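Side-chain contacts in tyrosyl-DNA phosphodiesterase 2 (Danio rerio, PDB 4F1H), which belongs to the endonuclease/exonuclease/phosphatase family of the DNase I-like clan and is modelled here with DNA and a magnesium ion bound: residues 87-92 against 115-120; 92-97 against 121-126; 129-134 against 161-166. One frame throughout, in Å; residues are numbered along the deposited sequence. Where two conformers were deposited one is given.

Contact 1 (87-92 against 115-120); sequences ICFPTT and SHLESC. With nucleotides of chain A.
Phe-89, Glu-118 and Thr-92 bury most of the surface here. The hydroxyl of Thr-92 donates to the carboxylate of Glu-118, with OG1 2.6 Å from OE1. The bond meets the syn lone pair of OE1, on the side of the other carboxylate oxygen. Glu-118 gets there by a bend in its chain (chi2 83°), which turns the carboxylate toward Thr-92. The same oxygen also accepts from Gln-130 NE2 on helix 124-140, and OE2 accepts from Gln-93 N. Three donors thus fix both the place and the rotation of this buried carboxylate.

Phe-89 points toward the 115-120 loop. Its ring meets Ser-115 at an edge, with CE2 3.3 Å from OG and the oxygen near the ring plane. That hydroxyl has its polar partner elsewhere, the backbone oxygen of Asn-97, so the ring edge simply packs beside it. The Leu-117 side chain runs at about a right angle to that of Phe-89. Its CD2 methyl comes obliquely to within 4.0 Å of Phe-89 CE2. Leu-98 of strand 97-105 also packs on the phenyl group.

Farther along, the 115-120 loop reaches the DNA. His-116 uses the edge of its imidazole: NE2 donates to OP3 of DT1 of chain A at 2.8 Å, in the ring plane and nearly straight (165°). Ser-119 OG gives the same oxygen a second bond, 2.7 Å from OP3 of DT1.

The chemistry is mixed: the Phe-89 ring packs on Leu-117 and beside Ser-115, while a hydrogen-bonded carboxylate joins Glu-118 to Thr-92. Supplied by three donors and lying close to Arg-96, Glu-118 is probably ionised, and it holds the turn at Thr-92 against the loop that carries the phosphate-binding His-116 and Ser-119.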
loop_
_atom_site.group_PDB
_atom_site.type_symbol
_atom_site.label_atom_id
_atom_site.label_comp_id
_atom_site.label_asym_id
_atom_site.label_seq_id
_atom_site.Cartn_x
_atom_site.Cartn_y
_atom_site.Cartn_z
ATOM N N ILE B 87 -11.582 -16.524 -12.851
ATOM C CA ILE B 87 -12.188 -16.252 -11.537
ATOM C C ILE B 87 -12.907 -14.914 -11.714
ATOM O O ILE B 87 -12.306 -13.935 -12.148
ATOM C CB ILE B 87 -11.119 -16.093 -10.427
ATOM C CG1 ILE B 87 -10.159 -17.309 -10.339
ATOM C CG2 ILE B 87 -11.788 -15.831 -9.067
ATOM C CD1 ILE B 87 -10.841 -18.619 -10.095
ATOM N N CYS B 88 -14.203 -14.896 -11.411
ATOM C CA CYS B 88 -15.038 -13.702 -11.497
ATOM C C CYS B 88 -14.734 -12.751 -10.331
ATOM O O CYS B 88 -14.380 -13.202 -9.233
ATOM C CB CYS B 88 -16.507 -14.168 -11.482
ATOM S SG CYS B 88 -17.733 -12.932 -11.009
ATOM N N PHE B 89 -14.813 -11.436 -10.572
ATOM C CA PHE B 89 -14.679 -10.433 -9.503
ATOM C C PHE B 89 -16.125 -9.962 -9.262
ATOM O O PHE B 89 -16.680 -9.240 -10.074
ATOM C CB PHE B 89 -13.862 -9.221 -10.019
ATOM C CG PHE B 89 -12.386 -9.438 -10.138
ATOM C CD1 PHE B 89 -11.726 -10.417 -9.411
ATOM C CD2 PHE B 89 -11.650 -8.638 -11.028
ATOM C CE1 PHE B 89 -10.332 -10.605 -9.537
ATOM C CE2 PHE B 89 -10.265 -8.778 -11.156
ATOM C CZ PHE B 89 -9.595 -9.785 -10.424
ATOM N N PRO B 90 -16.774 -10.418 -8.181
ATOM C CA PRO B 90 -18.231 -10.247 -8.037
ATOM C C PRO B 90 -18.733 -8.804 -8.090
ATOM O O PRO B 90 -19.854 -8.578 -8.563
ATOM C CB PRO B 90 -18.523 -10.846 -6.655
ATOM C CG PRO B 90 -17.391 -11.784 -6.395
ATOM C CD PRO B 90 -16.179 -11.214 -7.100
ATOM N N THR B 91 -17.928 -7.852 -7.621
ATOM C CA THR B 91 -18.384 -6.469 -7.620
ATOM C C THR B 91 -17.715 -5.556 -8.654
ATOM O O THR B 91 -17.822 -4.317 -8.572
ATOM C CB THR B 91 -18.310 -5.831 -6.186
ATOM O OG1 THR B 91 -17.008 -6.023 -5.614
ATOM C CG2 THR B 91 -19.368 -6.461 -5.250
ATOM N N THR B 92 -17.044 -6.134 -9.652
ATOM C CA THR B 92 -16.587 -5.276 -10.736
ATOM C C THR B 92 -17.739 -4.589 -11.466
ATOM O O THR B 92 -18.825 -5.175 -11.703
ATOM C CB THR B 92 -15.684 -6.031 -11.768
ATOM O OG1 THR B 92 -15.145 -5.109 -12.742
ATOM C CG2 THR B 92 -16.471 -7.100 -12.521
ATOM N N SER B 115 -4.857 -9.932 -15.182
ATOM C CA SER B 115 -6.079 -9.201 -14.936
ATOM C C SER B 115 -5.836 -7.754 -15.344
ATOM O O SER B 115 -4.680 -7.292 -15.489
ATOM C CB SER B 115 -6.470 -9.304 -13.455
ATOM O OG SER B 115 -7.747 -8.701 -13.239
ATOM N N HIS B 116 -6.928 -7.046 -15.581
ATOM C CA HIS B 116 -6.903 -5.610 -15.780
ATOM C C HIS B 116 -7.729 -5.115 -14.600
ATOM O O HIS B 116 -8.983 -5.176 -14.643
ATOM C CB HIS B 116 -7.579 -5.326 -17.120
ATOM C CG HIS B 116 -7.651 -3.882 -17.493
ATOM N ND1 HIS B 116 -8.391 -3.449 -18.571
ATOM C CD2 HIS B 116 -7.021 -2.790 -16.999
ATOM C CE1 HIS B 116 -8.253 -2.141 -18.707
ATOM N NE2 HIS B 116 -7.433 -1.711 -17.762
ATOM N N LEU B 117 -7.080 -4.698 -13.506
ATOM C CA LEU B 117 -7.853 -4.350 -12.309
ATOM C C LEU B 117 -8.613 -3.048 -12.557
ATOM O O LEU B 117 -8.241 -2.223 -13.398
ATOM C CB LEU B 117 -6.962 -4.146 -11.062
ATOM C CG LEU B 117 -6.122 -5.354 -10.622
ATOM C CD1 LEU B 117 -5.450 -5.101 -9.239
ATOM C CD2 LEU B 117 -6.927 -6.653 -10.557
ATOM N N GLU B 118 -9.722 -2.909 -11.829
ATOM C CA GLU B 118 -10.684 -1.806 -12.039
ATOM C C GLU B 118 -9.953 -0.473 -12.282
ATOM O O GLU B 118 -9.028 -0.107 -11.519
ATOM C CB GLU B 118 -11.531 -1.676 -10.773
ATOM C CG GLU B 118 -12.924 -1.071 -11.017
ATOM C CD GLU B 118 -13.919 -2.110 -11.488
ATOM O OE1 GLU B 118 -13.494 -3.252 -11.878
ATOM O OE2 GLU B 118 -15.148 -1.816 -11.458
ATOM N N SER B 119 -10.367 0.224 -13.333
ATOM C CA SER B 119 -9.692 1.443 -13.808
ATOM C C SER B 119 -10.230 2.691 -13.092
ATOM O O SER B 119 -11.364 2.700 -12.568
ATOM C CB SER B 119 -9.917 1.630 -15.308
ATOM O OG SER B 119 -9.401 0.510 -16.051
ATOM N N CYS B 120 -9.387 3.726 -13.087
ATOM C CA CYS B 120 -9.671 5.091 -12.608
ATOM C C CYS B 120 -9.218 5.347 -11.180
ATOM O O CYS B 120 -9.368 4.514 -10.278
ATOM C CB CYS B 120 -11.159 5.521 -12.776
ATOM S SG CYS B 120 -11.846 5.314 -14.448
ATOM O OP3 DT A 1 -7.107 1.038 -17.307
ATOM P P DT A 1 -6.008 1.944 -17.767
ATOM O OP1 DT A 1 -5.595 1.802 -19.155
ATOM O OP2 DT A 1 -4.741 1.738 -16.980
ATOM O "O5'" DT A 1 -6.489 3.415 -17.424
ATOM C "C5'" DT A 1 -5.770 4.504 -18.026
ATOM C "C4'" DT A 1 -6.466 5.773 -17.579
ATOM O "O4'" DT A 1 -7.695 5.856 -18.353
ATOM C "C3'" DT A 1 -6.859 5.835 -16.099
ATOM O "O3'" DT A 1 -6.826 7.210 -15.670
ATOM C "C2'" DT A 1 -8.300 5.335 -16.097
ATOM C "C1'" DT A 1 -8.799 5.910 -17.423
ATOM N N1 DT A 1 -9.983 5.197 -17.983
ATOM C C2 DT A 1 -11.158 5.909 -18.128
ATOM O O2 DT A 1 -11.277 7.100 -17.799
ATOM N N3 DT A 1 -12.196 5.175 -18.642
ATOM C C4 DT A 1 -12.191 3.841 -19.038
ATOM O O4 DT A 1 -13.204 3.289 -19.506
ATOM C C5 DT A 1 -10.915 3.172 -18.854
ATOM C C7 DT A 1 -10.768 1.720 -19.195
ATOM C C6 DT A 1 -9.878 3.857 -18.349
ATOM P P DG A 2 -6.772 7.575 -14.123
ATOM O OP1 DG A 2 -6.006 6.519 -13.407
ATOM O OP2 DG A 2 -8.151 7.975 -13.652
ATOM O "O5'" DG A 2 -5.979 8.964 -14.106
ATOM C "C5'" DG A 2 -4.654 8.961 -14.625
ATOM C "C4'" DG A 2 -3.889 10.014 -13.850
ATOM O "O4'" DG A 2 -4.309 11.330 -14.322
ATOM C "C3'" DG A 2 -4.053 10.013 -12.338
ATOM O "O3'" DG A 2 -2.710 10.091 -11.849
ATOM C "C2'" DG A 2 -4.824 11.306 -12.055
ATOM C "C1'" DG A 2 -4.345 12.189 -13.202
ATOM N N9 DG A 2 -5.247 13.271 -13.578
ATOM C C8 DG A 2 -6.572 13.186 -14.015
ATOM N N7 DG A 2 -7.096 14.377 -14.294
ATOM C C5 DG A 2 -6.037 15.277 -14.010
ATOM C C6 DG A 2 -5.975 16.699 -14.091
ATOM O O6 DG A 2 -6.866 17.461 -14.463
ATOM N N1 DG A 2 -4.733 17.219 -13.720
ATOM C C2 DG A 2 -3.662 16.436 -13.329
ATOM N N2 DG A 2 -2.523 17.071 -12.996
ATOM N N3 DG A 2 -3.713 15.109 -13.218
ATOM C C4 DG A 2 -4.912 14.603 -13.599
#

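Contact 2 (92-97 against 121-126); sequences TQMMRN and KNQSQE. With nucleotides of chain A.
Met-94 and Gln-123 touch through their aliphatic parts, the terminal methyl CE of Met-94 lying 4.1 Å from CG of Gln-123. Met-94 reaches across as an extended chain. With CG anti to its carbonyl carbon (chi1 -53°), the chain leaves toward the helix start, and the straight run beyond CG carries the methyl to the end of the span. Gln-123 does the reverse. Its CG faces the methionine, and the bend at chi2 (-61°) then turns the amide back along its own segment. There NE2 donates to Asn-122 OD1 at 3.2 Å, approaching from above the carbonyl plane.

Glu-126 lies against the backbone of Thr-92. OE2 stands 3.1 Å from Thr-92 N, but the angle is poor and this is not a hydrogen bond. The carboxylate finds its partners nearby: OE1 meets Thr-91 OG1, and OE2 meets Gln-130 NE2.

Besides its bond to Glu-118, Thr-92 OG1 gathers the loop that follows. Met-94 N donates to it at 3.0 Å, and Arg-96 N donates to Thr-92 OG1 at 3.2 Å. Arg-96 NE adds a weak bond to Met-94 O.

At the other end, Lys-121 holds the DNA twice. Its backbone N is 3.1 Å from OP2 of DG2 of chain A. Its side chain stretches out fully, placing NZ 2.8 Å from OP2 of DC3 of chain A.

The Thr-92 hydroxyl and Met-94 N form an ST turn in the loop between strands 80-88 and 97-105. This turn packs on the start of helix 124-140, where Gln-123 holds the N-cap position two residues after the phosphate-binding Lys-121.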
loop_
_atom_site.group_PDB
_atom_site.type_symbol
_atom_site.label_atom_id
_atom_site.label_comp_id
_atom_site.label_asym_id
_atom_site.label_seq_id
_atom_site.Cartn_x
_atom_site.Cartn_y
_atom_site.Cartn_z
ATOM N N THR B 92 -17.044 -6.134 -9.652
ATOM C CA THR B 92 -16.587 -5.276 -10.736
ATOM C C THR B 92 -17.739 -4.589 -11.466
ATOM O O THR B 92 -18.825 -5.175 -11.703
ATOM C CB THR B 92 -15.684 -6.031 -11.768
ATOM O OG1 THR B 92 -15.145 -5.109 -12.742
ATOM C CG2 THR B 92 -16.471 -7.100 -12.521
ATOM N N GLN B 93 -17.517 -3.328 -11.831
ATOM C CA GLN B 93 -18.439 -2.619 -12.714
ATOM C C GLN B 93 -17.906 -2.502 -14.139
ATOM O O GLN B 93 -18.527 -1.862 -14.984
ATOM C CB GLN B 93 -18.767 -1.218 -12.156
ATOM C CG GLN B 93 -19.518 -1.309 -10.865
ATOM C CD GLN B 93 -20.959 -1.768 -11.115
ATOM O OE1 GLN B 93 -21.565 -1.402 -12.124
ATOM N NE2 GLN B 93 -21.509 -2.540 -10.195
ATOM N N MET B 94 -16.747 -3.120 -14.407
ATOM C CA MET B 94 -16.057 -3.005 -15.696
ATOM C C MET B 94 -15.689 -4.366 -16.287
ATOM O O MET B 94 -14.735 -4.487 -17.087
ATOM C CB MET B 94 -14.786 -2.160 -15.533
ATOM C CG MET B 94 -15.102 -0.811 -14.867
ATOM S SD MET B 94 -13.669 0.281 -14.712
ATOM C CE MET B 94 -14.457 1.584 -13.709
ATOM N N MET B 95 -16.449 -5.393 -15.905
ATOM C CA MET B 95 -16.270 -6.763 -16.446
ATOM C C MET B 95 -14.863 -7.334 -16.251
ATOM O O MET B 95 -14.431 -8.238 -16.988
ATOM C CB MET B 95 -16.746 -6.855 -17.902
ATOM C CG MET B 95 -18.236 -6.615 -18.055
ATOM S SD MET B 95 -19.102 -8.050 -17.346
ATOM C CE MET B 95 -20.807 -7.474 -17.281
ATOM N N ARG B 96 -14.190 -6.883 -15.190
ATOM C CA ARG B 96 -12.848 -7.371 -14.918
ATOM C C ARG B 96 -12.892 -8.754 -14.264
ATOM O O ARG B 96 -13.895 -9.153 -13.606
ATOM C CB ARG B 96 -12.090 -6.369 -14.042
ATOM C CG ARG B 96 -12.162 -4.932 -14.615
ATOM C CD ARG B 96 -11.706 -4.868 -16.094
ATOM N NE ARG B 96 -11.901 -3.530 -16.683
ATOM C CZ ARG B 96 -11.122 -2.472 -16.429
ATOM N NH1 ARG B 96 -10.121 -2.574 -15.589
ATOM N NH2 ARG B 96 -11.383 -1.301 -16.998
ATOM N N ASN B 97 -11.811 -9.505 -14.465
ATOM C CA ASN B 97 -11.754 -10.850 -13.931
ATOM C C ASN B 97 -10.302 -11.289 -13.811
ATOM O O ASN B 97 -9.360 -10.514 -14.096
ATOM C CB ASN B 97 -12.591 -11.835 -14.776
ATOM C CG ASN B 97 -12.221 -11.852 -16.258
ATOM O OD1 ASN B 97 -11.072 -11.498 -16.669
ATOM N ND2 ASN B 97 -13.198 -12.233 -17.095
ATOM N N LYS B 121 -8.664 6.539 -10.979
ATOM C CA LYS B 121 -8.074 6.875 -9.694
ATOM C C LYS B 121 -9.089 6.693 -8.584
ATOM O O LYS B 121 -8.758 6.166 -7.498
ATOM C CB LYS B 121 -7.578 8.314 -9.732
ATOM C CG LYS B 121 -6.961 8.770 -8.406
ATOM C CD LYS B 121 -6.113 10.057 -8.671
ATOM C CE LYS B 121 -5.520 10.620 -7.346
ATOM N NZ LYS B 121 -4.551 11.758 -7.606
ATOM N N ASN B 122 -10.337 7.096 -8.840
ATOM C CA ASN B 122 -11.343 7.023 -7.796
ATOM C C ASN B 122 -11.941 5.640 -7.514
ATOM O O ASN B 122 -12.838 5.508 -6.670
ATOM C CB ASN B 122 -12.468 8.054 -8.046
ATOM C CG ASN B 122 -13.485 7.582 -9.069
ATOM O OD1 ASN B 122 -13.253 6.627 -9.827
ATOM N ND2 ASN B 122 -14.643 8.255 -9.094
ATOM N N GLN B 123 -11.443 4.611 -8.198
ATOM C CA GLN B 123 -11.911 3.251 -7.961
ATOM C C GLN B 123 -11.001 2.418 -7.068
ATOM O O GLN B 123 -10.988 1.175 -7.136
ATOM C CB GLN B 123 -12.177 2.545 -9.314
ATOM C CG GLN B 123 -13.290 3.209 -10.154
ATOM C CD GLN B 123 -14.622 3.170 -9.400
ATOM O OE1 GLN B 123 -14.972 2.155 -8.816
ATOM N NE2 GLN B 123 -15.346 4.293 -9.388
ATOM N N SER B 124 -10.257 3.091 -6.192
ATOM C CA SER B 124 -9.342 2.396 -5.308
ATOM C C SER B 124 -10.037 1.305 -4.466
ATOM O O SER B 124 -9.454 0.257 -4.205
ATOM C CB SER B 124 -8.595 3.423 -4.433
ATOM O OG SER B 124 -7.671 2.806 -3.555
ATOM N N GLN B 125 -11.287 1.535 -4.059
ATOM C CA GLN B 125 -11.990 0.552 -3.236
ATOM C C GLN B 125 -12.178 -0.784 -3.980
ATOM O O GLN B 125 -11.780 -1.853 -3.463
ATOM C CB GLN B 125 -13.353 1.078 -2.761
ATOM C CG GLN B 125 -14.164 0.014 -2.042
ATOM C CD GLN B 125 -15.410 0.567 -1.348
ATOM O OE1 GLN B 125 -15.930 1.626 -1.712
ATOM N NE2 GLN B 125 -15.886 -0.153 -0.341
ATOM N N GLU B 126 -12.734 -0.739 -5.186
ATOM C CA GLU B 126 -12.977 -1.999 -5.900
ATOM C C GLU B 126 -11.639 -2.574 -6.376
ATOM O O GLU B 126 -11.412 -3.774 -6.322
ATOM C CB GLU B 126 -13.955 -1.781 -7.053
ATOM C CG GLU B 126 -14.191 -2.957 -7.999
ATOM C CD GLU B 126 -14.761 -4.203 -7.335
ATOM O OE1 GLU B 126 -15.381 -4.120 -6.208
ATOM O OE2 GLU B 126 -14.583 -5.294 -7.943
ATOM P P DG A 2 -6.772 7.575 -14.123
ATOM O OP1 DG A 2 -6.006 6.519 -13.407
ATOM O OP2 DG A 2 -8.151 7.975 -13.652
ATOM O "O5'" DG A 2 -5.979 8.964 -14.106
ATOM C "C5'" DG A 2 -4.654 8.961 -14.625
ATOM C "C4'" DG A 2 -3.889 10.014 -13.850
ATOM O "O4'" DG A 2 -4.309 11.330 -14.322
ATOM C "C3'" DG A 2 -4.053 10.013 -12.338
ATOM O "O3'" DG A 2 -2.710 10.091 -11.849
ATOM C "C2'" DG A 2 -4.824 11.306 -12.055
ATOM C "C1'" DG A 2 -4.345 12.189 -13.202
ATOM N N9 DG A 2 -5.247 13.271 -13.578
ATOM C C8 DG A 2 -6.572 13.186 -14.015
ATOM N N7 DG A 2 -7.096 14.377 -14.294
ATOM C C5 DG A 2 -6.037 15.277 -14.010
ATOM C C6 DG A 2 -5.975 16.699 -14.091
ATOM O O6 DG A 2 -6.866 17.461 -14.463
ATOM N N1 DG A 2 -4.733 17.219 -13.720
ATOM C C2 DG A 2 -3.662 16.436 -13.329
ATOM N N2 DG A 2 -2.523 17.071 -12.996
ATOM N N3 DG A 2 -3.713 15.109 -13.218
ATOM C C4 DG A 2 -4.912 14.603 -13.599
ATOM P P DC A 3 -2.354 9.780 -10.309
ATOM O OP1 DC A 3 -2.983 8.512 -9.918
ATOM O OP2 DC A 3 -2.607 11.020 -9.496
ATOM O "O5'" DC A 3 -0.780 9.584 -10.393
ATOM C "C5'" DC A 3 -0.035 10.616 -11.090
ATOM C "C4'" DC A 3 1.417 10.229 -11.001
ATOM O "O4'" DC A 3 2.242 11.143 -11.815
ATOM C "C3'" DC A 3 1.990 10.217 -9.590
ATOM O "O3'" DC A 3 2.706 8.990 -9.464
ATOM C "C2'" DC A 3 2.891 11.468 -9.579
ATOM C "C1'" DC A 3 3.373 11.506 -11.026
ATOM N N1 DC A 3 3.718 12.852 -11.551
ATOM C C2 DC A 3 4.953 13.001 -12.201
ATOM O O2 DC A 3 5.727 12.033 -12.280
ATOM N N3 DC A 3 5.264 14.230 -12.707
ATOM C C4 DC A 3 4.390 15.240 -12.574
ATOM N N4 DC A 3 4.747 16.428 -13.088
ATOM C C5 DC A 3 3.121 15.096 -11.915
ATOM C C6 DC A 3 2.824 13.881 -11.427
#

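Contact 3 (129-134 against 161-166); sequences KQLRVV and ANVGGL
Val-163 fits between Leu-131 and Arg-132 of helix 124-140 and buries more surface than any other residue here. Its CB points toward the helix. Its two methyls then divide the work. CG2 meets Leu-131, 3.9 Å from CD2, and the two side chains come together at a slant. CG1 lies by the guanidinium of Arg-132.

Arg-132 and Val-163 run alongside each other in opposite directions. The arginine chain is extended from CG to NE (chi2 -180°), which carries its flat end out to the valine. Val-163 CB sits over one face of the guanidinium, off-centre toward the rim, with CZ 3.9 Å away from CB. NH2 of Arg-132 also comes to 3.8 Å from Val-163 CA.

Val-163 stands in the turn that ends helix 157-161. Gly-164, with positive phi, is the C-prime residue of a Schellman motif there, and Gly-164 N bonds Ala-161 O at 2.9 Å. Behind the contact, Leu-131 also packs on Leu-155 and Phe-209, while Thr-128 of helix 124-140 adds to the bed of Val-163.

No hydrogen bond joins the two segments. The contact is held by van der Waals packing, with an apolar pair on the inner side and a guanidinium face covering the valine on the exposed side.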
loop_
_atom_site.group_PDB
_atom_site.type_symbol
_atom_site.label_atom_id
_atom_site.label_comp_id
_atom_site.label_asym_id
_atom_site.label_seq_id
_atom_site.Cartn_x
_atom_site.Cartn_y
_atom_site.Cartn_z
ATOM N N LYS B 129 -10.086 -4.490 -3.524
ATOM C CA LYS B 129 -10.774 -5.784 -3.302
ATOM C C LYS B 129 -10.322 -6.834 -4.321
ATOM O O LYS B 129 -10.109 -8.007 -3.979
ATOM C CB LYS B 129 -12.287 -5.638 -3.397
ATOM C CG LYS B 129 -12.879 -4.723 -2.344
ATOM C CD LYS B 129 -14.399 -4.682 -2.518
ATOM C CE LYS B 129 -15.018 -3.626 -1.610
ATOM N NZ LYS B 129 -16.510 -3.660 -1.674
ATOM N N GLN B 130 -10.150 -6.406 -5.571
ATOM C CA GLN B 130 -9.649 -7.315 -6.613
ATOM C C GLN B 130 -8.210 -7.696 -6.347
ATOM O O GLN B 130 -7.837 -8.850 -6.495
ATOM C CB GLN B 130 -9.808 -6.659 -8.006
ATOM C CG GLN B 130 -11.251 -6.388 -8.377
ATOM C CD GLN B 130 -11.369 -5.558 -9.642
ATOM O OE1 GLN B 130 -10.346 -5.212 -10.238
ATOM N NE2 GLN B 130 -12.592 -5.206 -10.033
ATOM N N LEU B 131 -7.367 -6.735 -5.943
ATOM C CA LEU B 131 -5.992 -7.068 -5.623
ATOM C C LEU B 131 -5.946 -8.127 -4.526
ATOM O O LEU B 131 -5.140 -9.062 -4.587
ATOM C CB LEU B 131 -5.202 -5.829 -5.193
ATOM C CG LEU B 131 -3.810 -6.132 -4.668
ATOM C CD1 LEU B 131 -2.852 -6.604 -5.813
ATOM C CD2 LEU B 131 -3.287 -4.807 -4.092
ATOM N N ARG B 132 -6.833 -8.018 -3.529
ATOM C CA ARG B 132 -6.822 -9.053 -2.483
ATOM C C ARG B 132 -7.104 -10.442 -3.046
ATOM O O ARG B 132 -6.441 -11.416 -2.643
ATOM C CB ARG B 132 -7.851 -8.728 -1.394
ATOM C CG ARG B 132 -7.466 -7.551 -0.551
ATOM C CD ARG B 132 -8.570 -7.355 0.491
ATOM N NE ARG B 132 -8.384 -6.091 1.187
ATOM C CZ ARG B 132 -7.549 -5.931 2.206
ATOM N NH1 ARG B 132 -6.839 -6.969 2.653
ATOM N NH2 ARG B 132 -7.433 -4.739 2.786
ATOM N N VAL B 133 -8.037 -10.533 -3.997
ATOM C CA VAL B 133 -8.357 -11.812 -4.654
ATOM C C VAL B 133 -7.135 -12.333 -5.414
ATOM O O VAL B 133 -6.802 -13.529 -5.312
ATOM C CB VAL B 133 -9.581 -11.702 -5.580
ATOM C CG1 VAL B 133 -9.745 -12.978 -6.430
ATOM C CG2 VAL B 133 -10.833 -11.449 -4.765
ATOM N N VAL B 134 -6.442 -11.437 -6.137
ATOM C CA VAL B 134 -5.224 -11.843 -6.861
ATOM C C VAL B 134 -4.151 -12.392 -5.940
ATOM O O VAL B 134 -3.606 -13.470 -6.188
ATOM C CB VAL B 134 -4.623 -10.690 -7.698
ATOM C CG1 VAL B 134 -3.269 -11.098 -8.311
ATOM C CG2 VAL B 134 -5.612 -10.276 -8.795
ATOM N N ALA B 161 0.444 -1.074 -0.106
ATOM C CA ALA B 161 0.715 -0.983 1.341
ATOM C C ALA B 161 -0.596 -1.099 2.125
ATOM O O ALA B 161 -0.650 -1.787 3.155
ATOM C CB ALA B 161 1.459 0.323 1.693
ATOM N N ASN B 162 -1.654 -0.459 1.624
ATOM C CA ASN B 162 -2.956 -0.456 2.309
ATOM C C ASN B 162 -3.783 -1.755 2.257
ATOM O O ASN B 162 -4.911 -1.781 2.776
ATOM C CB ASN B 162 -3.793 0.785 1.913
ATOM C CG ASN B 162 -3.128 2.097 2.349
ATOM O OD1 ASN B 162 -2.373 2.111 3.322
ATOM N ND2 ASN B 162 -3.373 3.184 1.615
ATOM N N VAL B 163 -3.231 -2.826 1.668
ATOM C CA VAL B 163 -3.806 -4.178 1.850
ATOM C C VAL B 163 -2.847 -5.034 2.645
ATOM O O VAL B 163 -3.019 -6.251 2.761
ATOM C CB VAL B 163 -4.141 -4.914 0.539
ATOM C CG1 VAL B 163 -5.037 -4.074 -0.269
ATOM C CG2 VAL B 163 -2.863 -5.277 -0.264
ATOM N N GLY B 164 -1.824 -4.394 3.193
ATOM C CA GLY B 164 -0.858 -5.132 3.965
ATOM C C GLY B 164 0.405 -5.526 3.235
ATOM O O GLY B 164 1.221 -6.288 3.769
ATOM N N GLY B 165 0.581 -5.010 2.023
ATOM C CA GLY B 165 1.767 -5.341 1.251
ATOM C C GLY B 165 1.604 -6.698 0.569
ATOM O O GLY B 165 0.563 -7.369 0.704
ATOM N N LEU B 166 2.629 -7.090 -0.187
ATOM C CA LEU B 166 2.623 -8.389 -0.853
ATOM C C LEU B 166 2.875 -9.462 0.194
ATOM O O LEU B 166 3.634 -9.245 1.129
ATOM C CB LEU B 166 3.718 -8.459 -1.925
ATOM C CG LEU B 166 3.626 -7.407 -3.030
ATOM C CD1 LEU B 166 4.774 -7.582 -4.001
ATOM C CD2 LEU B 166 2.293 -7.555 -3.741
#

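Following the chain, strand 80-88 runs into the turn of contact 1, and Thr-92 carries it directly into the first segment of contact 2. The chain then passes through strands 97-105 and 108-114. On its return, 115-120 closes contact 1 and 121-126 closes contact 2. The two contacts cross, share Thr-92, and tie the strand-connecting loop to the DNA-facing loop and the start of helix 124-140. Contact 3 follows in series. It opens farther along that helix and closes at the end of helix 157-161, after strand 145-150. Gln-130, within 129-134, joins the helix of contact 3 to the other two contacts.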